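Local coordinates for protein mannan endo-1,6-alpha-mannosidase (Chaetomium thermophilum, PDB 6RY0) that probably cleaves alpha-1,6-mannosidic linkages and, as a transglycosidase, takes part in moving GPI-anchored glycoproteins into the fungal cell wall, at residues Val87-His91 against Leu139-Phe145. Numbering follows the deposited sequence. Where two conformers were deposited one is given.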
loop_
_atom_site.group_PDB
_atom_site.type_symbol
_atom_site.label_atom_id
_atom_site.label_comp_id
_atom_site.label_asym_id
_atom_site.label_seq_id
_atom_site.Cartn_x
_atom_site.Cartn_y
_atom_site.Cartn_z
ATOM N N VAL A 87 8.682 1.835 7.563
ATOM C CA VAL A 87 9.793 1.144 6.910
ATOM C C VAL A 87 10.370 2.018 5.799
ATOM O O VAL A 87 11.593 2.173 5.663
ATOM C CB VAL A 87 9.314 -0.221 6.380
ATOM C CG1 VAL A 87 10.367 -0.880 5.502
ATOM C CG2 VAL A 87 8.947 -1.156 7.541
ATOM N N ASP A 88 9.486 2.624 5.007
ATOM C CA ASP A 88 9.921 3.574 3.977
ATOM C C ASP A 88 10.564 4.819 4.594
ATOM O O ASP A 88 11.579 5.297 4.094
ATOM C CB ASP A 88 8.784 3.971 3.031
ATOM C CG ASP A 88 8.807 3.238 1.715
ATOM O OD1 ASP A 88 9.861 2.695 1.313
ATOM O OD2 ASP A 88 7.724 3.252 1.061
ATOM N N TYR A 89 9.972 5.352 5.658
ATOM C CA TYR A 89 10.525 6.542 6.321
ATOM C C TYR A 89 11.986 6.331 6.689
ATOM O O TYR A 89 12.839 7.182 6.391
ATOM C CB TYR A 89 9.689 6.899 7.545
ATOM C CG TYR A 89 10.328 7.962 8.415
ATOM C CD1 TYR A 89 10.323 9.281 8.047
ATOM C CD2 TYR A 89 10.967 7.616 9.602
ATOM C CE1 TYR A 89 10.969 10.254 8.835
ATOM C CE2 TYR A 89 11.614 8.562 10.378
ATOM C CZ TYR A 89 11.630 9.877 9.969
ATOM O OH TYR A 89 12.284 10.860 10.663
ATOM N N TRP A 90 12.298 5.217 7.344
ATOM C CA TRP A 90 13.677 4.947 7.712
ATOM C C TRP A 90 14.561 4.802 6.476
ATOM O O TRP A 90 15.685 5.302 6.445
ATOM C CB TRP A 90 13.741 3.707 8.606
ATOM C CG TRP A 90 15.119 3.144 8.708
ATOM C CD1 TRP A 90 16.181 3.602 9.445
ATOM C CD2 TRP A 90 15.599 2.008 7.986
ATOM N NE1 TRP A 90 17.276 2.802 9.233
ATOM C CE2 TRP A 90 16.945 1.819 8.330
ATOM C CE3 TRP A 90 15.008 1.153 7.054
ATOM C CZ2 TRP A 90 17.724 0.778 7.775
ATOM C CZ3 TRP A 90 15.763 0.145 6.505
ATOM C CH2 TRP A 90 17.091 -0.053 6.873
ATOM N N HIS A 91 14.079 4.085 5.466
ATOM C CA HIS A 91 14.824 3.900 4.232
ATOM C C HIS A 91 15.178 5.228 3.561
ATOM O O HIS A 91 16.236 5.369 2.967
ATOM C CB HIS A 91 13.982 3.007 3.324
ATOM C CG HIS A 91 14.461 2.834 1.928
ATOM N ND1 HIS A 91 15.604 2.155 1.606
ATOM C CD2 HIS A 91 13.883 3.171 0.752
ATOM C CE1 HIS A 91 15.721 2.094 0.285
ATOM N NE2 HIS A 91 14.684 2.709 -0.263
ATOM N N LEU A 139 8.364 -4.868 1.566
ATOM C CA LEU A 139 9.087 -3.590 1.609
ATOM C C LEU A 139 10.228 -3.671 2.631
ATOM O O LEU A 139 11.315 -3.161 2.382
ATOM C CB LEU A 139 8.106 -2.470 1.996
ATOM C CG LEU A 139 8.707 -1.078 1.925
ATOM C CD1 LEU A 139 9.091 -0.686 0.489
ATOM C CD2 LEU A 139 7.712 -0.076 2.488
ATOM N N ALA A 140 9.988 -4.304 3.777
ATOM C CA ALA A 140 11.047 -4.473 4.761
ATOM C C ALA A 140 12.213 -5.264 4.179
ATOM O O ALA A 140 13.366 -4.915 4.379
ATOM C CB ALA A 140 10.471 -5.114 6.018
ATOM N N ALA A 141 11.929 -6.325 3.415
ATOM C CA ALA A 141 13.012 -7.080 2.757
ATOM C C ALA A 141 13.730 -6.202 1.716
ATOM O O ALA A 141 14.960 -6.155 1.659
ATOM C CB ALA A 141 12.480 -8.364 2.127
ATOM N N GLU A 142 12.962 -5.499 0.885
ATOM C CA GLU A 142 13.548 -4.635 -0.143
ATOM C C GLU A 142 14.398 -3.525 0.419
ATOM O O GLU A 142 15.377 -3.094 -0.205
ATOM C CB GLU A 142 12.414 -4.005 -0.979
ATOM C CG GLU A 142 11.691 -4.991 -1.876
ATOM C CD GLU A 142 10.340 -4.502 -2.358
ATOM O OE1 GLU A 142 9.838 -3.480 -1.835
ATOM O OE2 GLU A 142 9.746 -5.175 -3.251
ATOM N N ASN A 143 14.011 -3.022 1.572
ATOM C CA ASN A 143 14.680 -1.871 2.179
ATOM C C ASN A 143 15.767 -2.290 3.172
ATOM O O ASN A 143 16.384 -1.453 3.802
ATOM C CB ASN A 143 13.649 -0.958 2.846
ATOM C CG ASN A 143 12.842 -0.161 1.855
ATOM O OD1 ASN A 143 13.040 -0.275 0.656
ATOM N ND2 ASN A 143 11.888 0.647 2.355
ATOM N N LYS A 144 15.995 -3.586 3.327
ATOM C CA LYS A 144 16.981 -4.102 4.285
ATOM C C LYS A 144 16.654 -3.639 5.703
ATOM O O LYS A 144 17.530 -3.371 6.509
ATOM C CB LYS A 144 18.412 -3.768 3.854
ATOM C CG LYS A 144 18.760 -4.348 2.518
ATOM C CD LYS A 144 20.168 -4.021 2.051
ATOM C CE LYS A 144 21.234 -4.599 2.899
ATOM N NZ LYS A 144 22.521 -4.320 2.228
ATOM N N PHE A 145 15.358 -3.553 5.997
ATOM C CA PHE A 145 14.913 -3.237 7.360
ATOM C C PHE A 145 15.481 -4.308 8.294
ATOM O O PHE A 145 15.494 -5.492 7.948
ATOM C CB PHE A 145 13.383 -3.211 7.370
ATOM C CG PHE A 145 12.754 -2.636 8.598
ATOM C CD1 PHE A 145 12.879 -1.300 8.894
ATOM C CD2 PHE A 145 11.958 -3.402 9.399
ATOM C CE1 PHE A 145 12.272 -0.754 9.995
ATOM C CE2 PHE A 145 11.338 -2.870 10.489
ATOM C CZ PHE A 145 11.512 -1.543 10.798
HETATM O O HOH W 1 17.305 1.072 3.376
#
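V87, on helix 76-93, packs against the C-terminal end of helix 127-142, which closes in a Schellman motif with K144 at positive phi, inside the helix-rich family 76 domain. Its beta-branched side chain serves two surfaces: CG1, anti to the backbone N (chi1 171°), lies 3.7 Å from CA of A140, whose small side chain lets the helices come close, while CG2 sits squarely over the face of F145, 3.9 Å from the ring centroid. In the conformer given, D88 OD1 accepts a hydrogen bond from N143 ND2 (3.1 Å), met on its anti side and 33° out of the carboxylate plane, and OD2 forms a salt bridge with R329, so there both oxygens of this buried carboxylate are engaged. L139 adds apolar cover with CD2 beside the carboxylate carbon. The broad indole of W90 receives the edge of F145 on its six-membered ring in an offset edge-to-face pair; its own edge reaches N143 O, 3.2 Å from CZ3. H91 then stacks on the flat N143 amide, planes 12° apart, with OD1 over the imidazole centre while ND2 turns to D88, and a water bridges the two residues, 2.7 Å from H91 ND1 and donating to N143 O.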